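Local structure of general Secretion Pathway Protein (Vibrio vulnificus, 4G54) at residues G189-Q193 with R194-R198; A197-Q200 with H201-L205; V103-G107 with E108-T112; T82-E86 with G87-Y91. The protein is the periplasmic part of the EpsAB fusion protein of the type II secretion system and probably binds peptidoglycan through one of its domains. All coordinates share one frame; numbering follows the deposited sequence.

Interaction 1. Residues G189-Q193 with R194-R198; sequences GIAGQ and RTLAR
Leu196 reaches back from the first turn of helix 193-202 onto Ala191 and Gly192, the residues that lead the chain into that helix. Followed outward, its CB lies 3.4 Å from Gly192 O and its CG is shared between the carbonyl oxygens of Ala191 and Gly192. At CG the branches part: CD1 comes to 3.2 Å from Ala191 O, while CD2 packs on the methyl CB of Ala191 at 3.8 Å. With CG beside the backbone N (chi1 -72°), the isobutyl group leans toward the start of the helix, where a small alanine lets it settle.

Gly192 is the N-cap. Its O accepts the N-H of Leu196 at 2.9 Å, and this nearly straight bond (170°) closes the first helical turn. The next follows one residue on, from Ala197 N to Gln193 O. Thr195 N donates to a water that also takes a weak bond from Gly192 N, so solvent bridges the cap. The Gln193 side chain, bent at chi2 (-83°), folds back over the helix start, its OE1 3.7 Å from CB of Ala197; a flexible polar chain suits this exposed shoulder. Thr195 CG2 meets Ala191 CA at 4.2 Å, and its OG1 is bonded to Gln180.

Within the putative peptidoglycan-binding domain, Ala191 and Leu196 both pack on Leu150 of helix 145-158, whereas Thr195 rests against Phe179 of helix 170-182. The entry to helix 193-202 is thus wedged against both earlier helices of the domain.

Interaction 2. Residues A197-Q200 with H201-L205; sequences ARLQ and HMVSL
The C-terminal end of helix 193-202 is the element at work here: its last turn is built by i to i+4 bonds before the chain leaves helical geometry at Val203. His201 N binds Ala197 O, Met202 N binds Arg198 O at 3.1 Å, and Val203 N binds Leu199 O at 3.0 Å. Leu199 O also receives a weak bond from Met202 N, so the N-H of Met202 is shared between the carbonyls three and four residues back.

Side chains four apart meet along the turn. Met202, with CG beside its backbone N (chi1 -72°), brings CG to 3.2 Å from Arg198 O and SD to 3.9 Å from Arg198 CG, the two chains crossing at a slant. The aliphatic part of the arginine thus offers the thioether an apolar neighbour, while its NH2 is bonded to Gln183 O. Leu199 CD1 touches Val203 CG2 at 4.1 Å; the leucine also packs on helices 145-158 and 170-182, where its branched apolar end fits. His201 turns away to meet the rings of His77 and Trp130 edge-to-face.

Past the last turn, one water carries the polar link onward, donating to Gln200 O at 2.8 Å and lying 2.6 Å from Ser204 OG.

Interaction 3. Residues V103-G107 with E108-T112; sequences VLLTG and EQRLT
Strands 103-105 and 110-112 run antiparallel, their axes 4.6 Å apart at closest approach, and pair Val103 with Thr112, Leu104 with Leu111 and Leu105 with Arg110. Leu104 and Leu111 form the hydrogen-bonded pair: Leu104 N to Leu111 O is short and nearly straight (2.7 Å, 176°), and Leu111 N returns the bond to Leu104 O. A bond from Thr106 N to Gln109 O extends the ladder to the loop.

Thr106 organises that loop. Its OG1 stands between the backbone N and the carbonyl carbon (chi1 71°), a position that presents it to the incoming chain, where it accepts Gln109 N at 2.9 Å and Glu108 N at 3.1 Å. One hydroxyl oxygen therefore satisfies two consecutive amides of the bend. Gly107, at phi 94°, takes a backbone shape that calls for glycine. The methyl CG2 of Thr106 meets Leu111 CD1 at 3.5 Å, the side chains crossing at about a right angle.

On the face bearing Val103 and Leu105, Arg110, in the conformer described, extends alongside Leu105 and slants past Val103. Its CG touches both Leu105 CD2 and Val103 CG1, each at 3.9 Å, and NE also lies against Val103 CG1, at 3.7 Å, while NH2 reaches Leu212 O beyond them.

This hairpin of the GspA, C39-like domain forms one margin of the six-stranded antiparallel sheet within the chain. Strand 101-105 is bonded on its other side to strand 88-97, where Leu104 packs on Val92 and Leu94, and strand 110-114 is outermost.

Interaction 4. Residues T82-E86 with G87-Y91; sequences TLQHE and GQRAY
Strands 82-85 and 88-91 form a two-residue beta hairpin, joined by a type I' turn from His85 to Gln88. Leu83 and Ala90 exchange two backbone bonds, the shorter from Leu83 N to Ala90 O (2.7 Å), and His85 and Gln88 exchange two more beside the turn. Both central turn residues have positive phi, and Gly87 at 82° suits the second place, since glycine tolerates such angles readily.

Thr82, Gln84, Arg89 and Tyr91 share one face of the sheet. There Thr82 CG2 sits over the centre of the Arg89 guanidinium, 3.6 Å from CZ, and its OG1 lies 3.3 Å from CE2 of Tyr91. The arginine, bent at chi3 (67°), curls back so that NE and NH2 both donate to Tyr91 OH, NH2 at 2.9 Å. Gln84 runs alongside Arg89, with the amide and guanidinium planes 78° apart.

Glu125 forms a salt bridge with Arg89 NH2 and is hydrogen-bonded to Thr82 OG1. Two arginine nitrogens on one phenol oxygen, a methyl over the guanidinium and a carboxylate at NH2 should restrict rotation of the arginine's flat end, and the carboxylate probably offsets part of its charge, with Arg30 also close by.

In the fold
Along the chain the order is interaction 4, interaction 3, interaction 1, interaction 2. The first two are hairpins of one antiparallel sheet in the GspA, C39-like domain: strand 88-97, which begins in interaction 4, is the sheet neighbour of strand 101-105 in interaction 3, and their centres lie about 16 Å apart. Interactions 1 and 2 mark the start and end of helix 193-202, share Ala197 and Arg198, and have centres about 10 Å apart. The centre of interaction 1 lies about 35 Å from that of interaction 3 and about 36 Å from that of interaction 4, across the chain's centre. Interaction 2 lies nearer that centre, where the helix end lies against strand 125-131 of the sheet, joining the two family regions.

Interaction 1. Residues G189-Q193 with R194-R198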
loop_
_atom_site.group_PDB
_atom_site.type_symbol
_atom_site.label_atom_id
_atom_site.label_comp_id
_atom_site.label_asym_id
_atom_site.label_seq_id
_atom_site.Cartn_x
_atom_site.Cartn_y
_atom_site.Cartn_z
ATOM N N GLY A 189 14.236 0.473 -20.174
ATOM C CA GLY A 189 15.255 0.971 -19.266
ATOM C C GLY A 189 14.964 2.386 -18.782
ATOM O O GLY A 189 15.809 2.982 -18.123
ATOM N N ILE A 190 13.780 2.893 -19.111
ATOM C CA ILE A 190 13.397 4.240 -18.594
ATOM C C ILE A 190 12.370 4.011 -17.458
ATOM O O ILE A 190 11.354 3.266 -17.644
ATOM C CB ILE A 190 12.723 5.036 -19.665
ATOM C CG1 ILE A 190 13.808 5.344 -20.667
ATOM C CG2 ILE A 190 12.155 6.376 -19.108
ATOM C CD1 ILE A 190 13.296 5.754 -22.109
ATOM N N ALA A 191 12.586 4.605 -16.253
ATOM C CA ALA A 191 11.634 4.398 -15.184
ATOM C C ALA A 191 10.531 5.480 -15.289
ATOM O O ALA A 191 10.563 6.562 -14.693
ATOM C CB ALA A 191 12.389 4.515 -13.779
ATOM N N GLY A 192 9.585 5.192 -16.196
ATOM C CA GLY A 192 8.467 6.125 -16.491
ATOM C C GLY A 192 7.227 5.751 -15.707
ATOM O O GLY A 192 7.314 5.036 -14.715
ATOM N N GLN A 193 6.061 6.284 -16.107
ATOM C CA GLN A 193 4.905 6.122 -15.279
ATOM C C GLN A 193 4.568 4.649 -15.063
ATOM O O GLN A 193 4.300 4.339 -13.882
ATOM C CB GLN A 193 3.772 6.794 -16.091
ATOM C CG GLN A 193 2.429 6.813 -15.287
ATOM C CD GLN A 193 1.628 5.490 -15.376
ATOM O OE1 GLN A 193 1.019 5.011 -14.358
ATOM N NE2 GLN A 193 1.644 4.910 -16.527
ATOM N N ARG A 194 4.505 3.821 -16.120
ATOM C CA ARG A 194 3.974 2.450 -15.883
ATOM C C ARG A 194 4.976 1.681 -14.940
ATOM O O ARG A 194 4.535 0.970 -14.030
ATOM C CB ARG A 194 3.826 1.730 -17.183
ATOM C CG ARG A 194 3.064 0.435 -16.924
ATOM C CD ARG A 194 3.040 -0.356 -18.243
ATOM N NE ARG A 194 2.084 -1.475 -17.995
ATOM C CZ ARG A 194 1.953 -2.550 -18.778
ATOM N NH1 ARG A 194 1.003 -3.478 -18.476
ATOM N NH2 ARG A 194 2.682 -2.713 -19.839
ATOM N N THR A 195 6.276 1.909 -15.156
ATOM C CA THR A 195 7.312 1.167 -14.444
ATOM C C THR A 195 7.352 1.638 -12.989
ATOM O O THR A 195 7.352 0.793 -12.063
ATOM C CB THR A 195 8.640 1.464 -15.078
ATOM O OG1 THR A 195 8.549 0.954 -16.450
ATOM C CG2 THR A 195 9.811 0.753 -14.372
ATOM N N LEU A 196 7.380 2.954 -12.760
ATOM C CA LEU A 196 7.401 3.451 -11.328
ATOM C C LEU A 196 6.054 3.187 -10.614
ATOM O O LEU A 196 6.092 2.911 -9.385
ATOM C CB LEU A 196 7.711 4.933 -11.312
ATOM C CG LEU A 196 9.198 5.273 -11.670
ATOM C CD1 LEU A 196 9.383 6.833 -11.720
ATOM C CD2 LEU A 196 10.192 4.670 -10.631
ATOM N N ALA A 197 4.909 3.168 -11.335
ATOM C CA ALA A 197 3.662 2.882 -10.658
ATOM C C ALA A 197 3.655 1.427 -10.199
ATOM O O ALA A 197 3.249 1.204 -9.044
ATOM C CB ALA A 197 2.445 3.161 -11.548
ATOM N N ARG A 198 4.087 0.511 -11.064
ATOM C CA ARG A 198 4.122 -0.872 -10.620
ATOM C C ARG A 198 5.111 -1.093 -9.502
ATOM O O ARG A 198 4.768 -1.768 -8.538
ATOM C CB ARG A 198 4.514 -1.699 -11.822
ATOM C CG ARG A 198 4.566 -3.272 -11.596
ATOM C CD ARG A 198 3.135 -3.846 -11.317
ATOM N NE ARG A 198 2.358 -3.718 -12.566
ATOM C CZ ARG A 198 2.478 -4.456 -13.679
ATOM N NH1 ARG A 198 1.789 -4.158 -14.803
ATOM N NH2 ARG A 198 3.311 -5.486 -13.765
HETATM O O HOH W 1 7.517 3.254 -17.783
#

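Interaction 2. Residues A197-Q200 with H201-L205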
loop_
_atom_site.group_PDB
_atom_site.type_symbol
_atom_site.label_atom_id
_atom_site.label_comp_id
_atom_site.label_asym_id
_atom_site.label_seq_id
_atom_site.Cartn_x
_atom_site.Cartn_y
_atom_site.Cartn_z
ATOM N N ALA A 197 4.909 3.168 -11.335
ATOM C CA ALA A 197 3.662 2.882 -10.658
ATOM C C ALA A 197 3.655 1.427 -10.199
ATOM O O ALA A 197 3.249 1.204 -9.044
ATOM C CB ALA A 197 2.445 3.161 -11.548
ATOM N N ARG A 198 4.087 0.511 -11.064
ATOM C CA ARG A 198 4.122 -0.872 -10.620
ATOM C C ARG A 198 5.111 -1.093 -9.502
ATOM O O ARG A 198 4.768 -1.768 -8.538
ATOM C CB ARG A 198 4.514 -1.699 -11.822
ATOM C CG ARG A 198 4.566 -3.272 -11.596
ATOM C CD ARG A 198 3.135 -3.846 -11.317
ATOM N NE ARG A 198 2.358 -3.718 -12.566
ATOM C CZ ARG A 198 2.478 -4.456 -13.679
ATOM N NH1 ARG A 198 1.789 -4.158 -14.803
ATOM N NH2 ARG A 198 3.311 -5.486 -13.765
ATOM N N LEU A 199 6.327 -0.500 -9.617
ATOM C CA LEU A 199 7.355 -0.722 -8.600
ATOM C C LEU A 199 6.858 -0.263 -7.219
ATOM O O LEU A 199 6.983 -0.996 -6.209
ATOM C CB LEU A 199 8.607 0.104 -8.987
ATOM C CG LEU A 199 9.715 -0.014 -7.963
ATOM C CD1 LEU A 199 10.271 -1.474 -7.871
ATOM C CD2 LEU A 199 10.833 0.892 -8.489
ATOM N N GLN A 200 6.225 0.941 -7.194
ATOM C CA GLN A 200 5.912 1.481 -5.868
ATOM C C GLN A 200 4.599 0.926 -5.330
ATOM O O GLN A 200 4.375 0.903 -4.092
ATOM C CB GLN A 200 5.823 3.015 -5.984
ATOM C CG GLN A 200 7.283 3.527 -6.079
ATOM C CD GLN A 200 7.223 5.012 -6.491
ATOM O OE1 GLN A 200 7.440 5.876 -5.658
ATOM N NE2 GLN A 200 6.852 5.310 -7.741
ATOM N N HIS A 201 3.702 0.387 -6.184
ATOM C CA HIS A 201 2.559 -0.305 -5.602
ATOM C C HIS A 201 3.008 -1.655 -5.024
ATOM O O HIS A 201 2.415 -2.127 -4.050
ATOM C CB HIS A 201 1.480 -0.436 -6.695
ATOM C CG HIS A 201 0.219 -1.071 -6.182
ATOM N ND1 HIS A 201 -0.822 -0.398 -5.578
ATOM C CD2 HIS A 201 -0.107 -2.393 -6.172
ATOM C CE1 HIS A 201 -1.756 -1.279 -5.215
ATOM N NE2 HIS A 201 -1.335 -2.492 -5.536
ATOM N N MET A 202 4.092 -2.264 -5.562
ATOM C CA MET A 202 4.507 -3.601 -5.055
ATOM C C MET A 202 5.331 -3.507 -3.789
ATOM O O MET A 202 5.186 -4.360 -2.864
ATOM C CB MET A 202 5.357 -4.265 -6.178
ATOM C CG MET A 202 4.633 -4.754 -7.443
ATOM S SD MET A 202 5.914 -5.408 -8.574
ATOM C CE MET A 202 6.601 -6.709 -7.519
ATOM N N VAL A 203 6.228 -2.488 -3.702
ATOM C CA VAL A 203 7.164 -2.469 -2.537
ATOM C C VAL A 203 7.277 -1.054 -2.003
ATOM O O VAL A 203 7.034 -0.074 -2.700
ATOM C CB VAL A 203 8.632 -2.990 -2.891
ATOM C CG1 VAL A 203 8.630 -4.513 -3.254
ATOM C CG2 VAL A 203 9.219 -2.171 -3.987
ATOM N N SER A 204 7.697 -0.952 -0.720
ATOM C CA SER A 204 7.893 0.357 -0.114
ATOM C C SER A 204 9.250 0.347 0.603
ATOM O O SER A 204 9.740 -0.729 1.003
ATOM C CB SER A 204 6.851 0.578 1.005
ATOM O OG SER A 204 5.514 0.217 0.553
ATOM N N LEU A 205 9.734 1.549 0.886
ATOM C CA LEU A 205 11.047 1.626 1.676
ATOM C C LEU A 205 10.900 1.096 3.101
ATOM O O LEU A 205 11.883 0.549 3.633
ATOM C CB LEU A 205 11.539 3.065 1.758
ATOM C CG LEU A 205 11.861 3.777 0.416
ATOM C CD1 LEU A 205 12.218 5.273 0.614
ATOM C CD2 LEU A 205 12.992 3.055 -0.375
HETATM O O HOH W 2 3.915 -0.018 -1.467
#

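Interaction 3. Residues V103-G107 with E108-T112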
loop_
_atom_site.group_PDB
_atom_site.type_symbol
_atom_site.label_atom_id
_atom_site.label_comp_id
_atom_site.label_asym_id
_atom_site.label_seq_id
_atom_site.Cartn_x
_atom_site.Cartn_y
_atom_site.Cartn_z
ATOM N N VAL A 103 -7.734 -11.787 7.435
ATOM C CA VAL A 103 -7.593 -11.160 8.771
ATOM C C VAL A 103 -7.980 -9.715 8.647
ATOM O O VAL A 103 -7.481 -8.969 7.810
ATOM C CB VAL A 103 -6.154 -11.295 9.342
ATOM C CG1 VAL A 103 -6.025 -10.534 10.681
ATOM C CG2 VAL A 103 -5.888 -12.787 9.468
ATOM N N LEU A 104 -8.976 -9.322 9.447
ATOM C CA LEU A 104 -9.602 -7.983 9.378
ATOM C C LEU A 104 -9.314 -7.195 10.658
ATOM O O LEU A 104 -9.316 -7.757 11.760
ATOM C CB LEU A 104 -11.099 -8.145 9.189
ATOM C CG LEU A 104 -11.507 -8.964 7.952
ATOM C CD1 LEU A 104 -13.040 -8.959 7.924
ATOM C CD2 LEU A 104 -10.883 -8.338 6.702
ATOM N N LEU A 105 -9.115 -5.897 10.508
ATOM C CA LEU A 105 -8.957 -4.940 11.650
ATOM C C LEU A 105 -10.083 -3.922 11.620
ATOM O O LEU A 105 -10.270 -3.240 10.630
ATOM C CB LEU A 105 -7.586 -4.264 11.592
ATOM C CG LEU A 105 -6.385 -5.177 11.439
ATOM C CD1 LEU A 105 -5.083 -4.328 11.284
ATOM C CD2 LEU A 105 -6.200 -6.031 12.694
ATOM N N THR A 106 -10.830 -3.804 12.731
ATOM C CA THR A 106 -12.080 -3.037 12.750
ATOM C C THR A 106 -11.899 -1.692 13.422
ATOM O O THR A 106 -12.840 -0.900 13.488
ATOM C CB THR A 106 -13.218 -3.782 13.501
ATOM O OG1 THR A 106 -12.861 -3.745 14.930
ATOM C CG2 THR A 106 -13.410 -5.211 13.071
ATOM N N GLY A 107 -10.707 -1.369 13.918
ATOM C CA GLY A 107 -10.523 -0.188 14.780
ATOM C C GLY A 107 -10.612 -0.548 16.295
ATOM O O GLY A 107 -10.146 0.184 17.156
ATOM N N GLU A 108 -11.171 -1.727 16.551
ATOM C CA GLU A 108 -11.269 -2.264 17.925
ATOM C C GLU A 108 -10.855 -3.692 18.083
ATOM O O GLU A 108 -10.390 -4.065 19.163
ATOM C CB GLU A 108 -12.684 -2.059 18.452
ATOM C CG GLU A 108 -12.790 -0.555 18.889
ATOM C CD GLU A 108 -11.718 -0.029 19.919
ATOM O OE1 GLU A 108 -11.123 1.083 19.676
ATOM O OE2 GLU A 108 -11.488 -0.703 20.965
ATOM N N GLN A 109 -11.095 -4.503 17.084
ATOM C CA GLN A 109 -10.814 -5.924 17.162
ATOM C C GLN A 109 -10.050 -6.441 15.954
ATOM O O GLN A 109 -10.231 -5.947 14.844
ATOM C CB GLN A 109 -12.144 -6.718 17.218
ATOM C CG GLN A 109 -12.963 -6.378 18.440
ATOM C CD GLN A 109 -14.280 -7.143 18.403
ATOM O OE1 GLN A 109 -14.306 -8.382 18.396
ATOM N NE2 GLN A 109 -15.372 -6.401 18.386
ATOM N N ARG A 110 -9.216 -7.438 16.183
ATOM C CA ARG A 110 -8.754 -8.289 15.092
ATOM C C ARG A 110 -9.659 -9.511 14.904
ATOM O O ARG A 110 -9.806 -10.339 15.834
ATOM C CB ARG A 110 -7.320 -8.708 15.415
ATOM C CG ARG A 110 -6.678 -9.564 14.362
ATOM C CD ARG A 110 -5.280 -10.088 14.937
ATOM N NE ARG A 110 -4.335 -10.582 13.923
ATOM C CZ ARG A 110 -3.168 -10.035 13.550
ATOM N NH1 ARG A 110 -2.669 -8.905 14.075
ATOM N NH2 ARG A 110 -2.482 -10.674 12.612
ATOM N N LEU A 111 -10.276 -9.612 13.730
ATOM C CA LEU A 111 -11.195 -10.716 13.341
ATOM C C LEU A 111 -10.685 -11.552 12.159
ATOM O O LEU A 111 -10.012 -11.053 11.269
ATOM C CB LEU A 111 -12.569 -10.162 12.875
ATOM C CG LEU A 111 -13.165 -9.142 13.847
ATOM C CD1 LEU A 111 -14.475 -8.560 13.325
ATOM C CD2 LEU A 111 -13.322 -9.720 15.214
ATOM N N THR A 112 -11.039 -12.843 12.154
ATOM C CA THR A 112 -10.741 -13.697 11.018
ATOM C C THR A 112 -12.064 -14.074 10.371
ATOM O O THR A 112 -12.967 -14.564 11.068
ATOM C CB THR A 112 -9.981 -14.959 11.459
ATOM O OG1 THR A 112 -8.695 -14.529 11.925
ATOM C CG2 THR A 112 -9.716 -15.871 10.269
#

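Interaction 4. Residues T82-E86 with G87-Y91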
loop_
_atom_site.group_PDB
_atom_site.type_symbol
_atom_site.label_atom_id
_atom_site.label_comp_id
_atom_site.label_asym_id
_atom_site.label_seq_id
_atom_site.Cartn_x
_atom_site.Cartn_y
_atom_site.Cartn_z
ATOM N N THR A 82 -14.683 -2.091 1.574
ATOM C CA THR A 82 -16.022 -1.541 1.782
ATOM C C THR A 82 -16.936 -2.728 1.957
ATOM O O THR A 82 -17.071 -3.574 1.009
ATOM C CB THR A 82 -16.458 -0.675 0.562
ATOM O OG1 THR A 82 -15.519 0.421 0.355
ATOM C CG2 THR A 82 -17.889 -0.058 0.814
ATOM N N LEU A 83 -17.655 -2.759 3.083
ATOM C CA LEU A 83 -18.672 -3.824 3.300
ATOM C C LEU A 83 -20.065 -3.211 3.060
ATOM O O LEU A 83 -20.293 -2.027 3.356
ATOM C CB LEU A 83 -18.533 -4.389 4.698
ATOM C CG LEU A 83 -17.138 -4.971 5.060
ATOM C CD1 LEU A 83 -17.217 -5.676 6.440
ATOM C CD2 LEU A 83 -16.664 -5.922 3.979
ATOM N N GLN A 84 -20.975 -3.983 2.462
ATOM C CA GLN A 84 -22.303 -3.437 2.143
ATOM C C GLN A 84 -23.292 -4.487 2.654
ATOM O O GLN A 84 -23.058 -5.687 2.496
ATOM C CB GLN A 84 -22.492 -3.073 0.618
ATOM C CG GLN A 84 -21.137 -2.870 -0.219
ATOM C CD GLN A 84 -21.117 -1.873 -1.448
ATOM O OE1 GLN A 84 -22.134 -1.211 -1.765
ATOM N NE2 GLN A 84 -19.905 -1.765 -2.132
ATOM N N HIS A 85 -24.329 -4.033 3.369
ATOM C CA HIS A 85 -25.403 -4.932 3.832
ATOM C C HIS A 85 -26.696 -4.154 3.925
ATOM O O HIS A 85 -26.845 -3.222 4.739
ATOM C CB HIS A 85 -25.092 -5.628 5.157
ATOM C CG HIS A 85 -26.193 -6.524 5.635
ATOM N ND1 HIS A 85 -26.543 -7.688 4.973
ATOM C CD2 HIS A 85 -27.033 -6.418 6.697
ATOM C CE1 HIS A 85 -27.555 -8.258 5.610
ATOM N NE2 HIS A 85 -27.863 -7.515 6.664
ATOM N N GLU A 86 -27.636 -4.601 3.075
ATOM C CA GLU A 86 -28.932 -3.980 2.897
ATOM C C GLU A 86 -28.970 -2.439 3.054
ATOM O O GLU A 86 -29.627 -1.895 3.962
ATOM C CB GLU A 86 -29.996 -4.751 3.704
ATOM C CG GLU A 86 -29.828 -4.810 5.220
ATOM C CD GLU A 86 -30.996 -5.524 5.892
ATOM O OE1 GLU A 86 -31.931 -4.814 6.353
ATOM O OE2 GLU A 86 -31.006 -6.794 5.919
ATOM N N GLY A 87 -28.260 -1.751 2.147
ATOM C CA GLY A 87 -28.280 -0.286 2.084
ATOM C C GLY A 87 -27.361 0.398 3.074
ATOM O O GLY A 87 -27.282 1.637 3.108
ATOM N N GLN A 88 -26.664 -0.381 3.890
ATOM C CA GLN A 88 -25.661 0.204 4.796
ATOM C C GLN A 88 -24.243 -0.052 4.284
ATOM O O GLN A 88 -24.017 -1.076 3.609
ATOM C CB GLN A 88 -25.798 -0.391 6.188
ATOM C CG GLN A 88 -27.199 -0.288 6.713
ATOM C CD GLN A 88 -27.188 0.303 8.081
ATOM O OE1 GLN A 88 -27.287 1.524 8.238
ATOM N NE2 GLN A 88 -27.005 -0.548 9.090
ATOM N N ARG A 89 -23.328 0.890 4.565
ATOM C CA ARG A 89 -21.880 0.644 4.295
ATOM C C ARG A 89 -21.073 0.675 5.591
ATOM O O ARG A 89 -21.420 1.383 6.563
ATOM C CB ARG A 89 -21.255 1.630 3.264
ATOM C CG ARG A 89 -21.824 1.432 1.841
ATOM C CD ARG A 89 -21.819 2.712 1.033
ATOM N NE ARG A 89 -20.451 3.127 0.761
ATOM C CZ ARG A 89 -19.724 2.783 -0.311
ATOM N NH1 ARG A 89 -20.246 2.009 -1.272
ATOM N NH2 ARG A 89 -18.451 3.241 -0.414
ATOM N N ALA A 90 -19.994 -0.077 5.591
ATOM C CA ALA A 90 -19.021 -0.081 6.669
ATOM C C ALA A 90 -17.691 -0.418 6.068
ATOM O O ALA A 90 -17.589 -0.772 4.856
ATOM C CB ALA A 90 -19.356 -1.098 7.750
ATOM N N TYR A 91 -16.632 -0.195 6.832
ATOM C CA TYR A 91 -15.274 -0.210 6.237
ATOM C C TYR A 91 -14.392 -0.982 7.227
ATOM O O TYR A 91 -14.467 -0.750 8.401
ATOM C CB TYR A 91 -14.737 1.249 6.106
ATOM C CG TYR A 91 -15.556 2.028 5.112
ATOM C CD1 TYR A 91 -16.718 2.729 5.511
ATOM C CD2 TYR A 91 -15.201 2.003 3.745
ATOM C CE1 TYR A 91 -17.492 3.375 4.575
ATOM C CE2 TYR A 91 -15.970 2.690 2.765
ATOM C CZ TYR A 91 -17.120 3.389 3.203
ATOM O OH TYR A 91 -17.916 4.071 2.333
#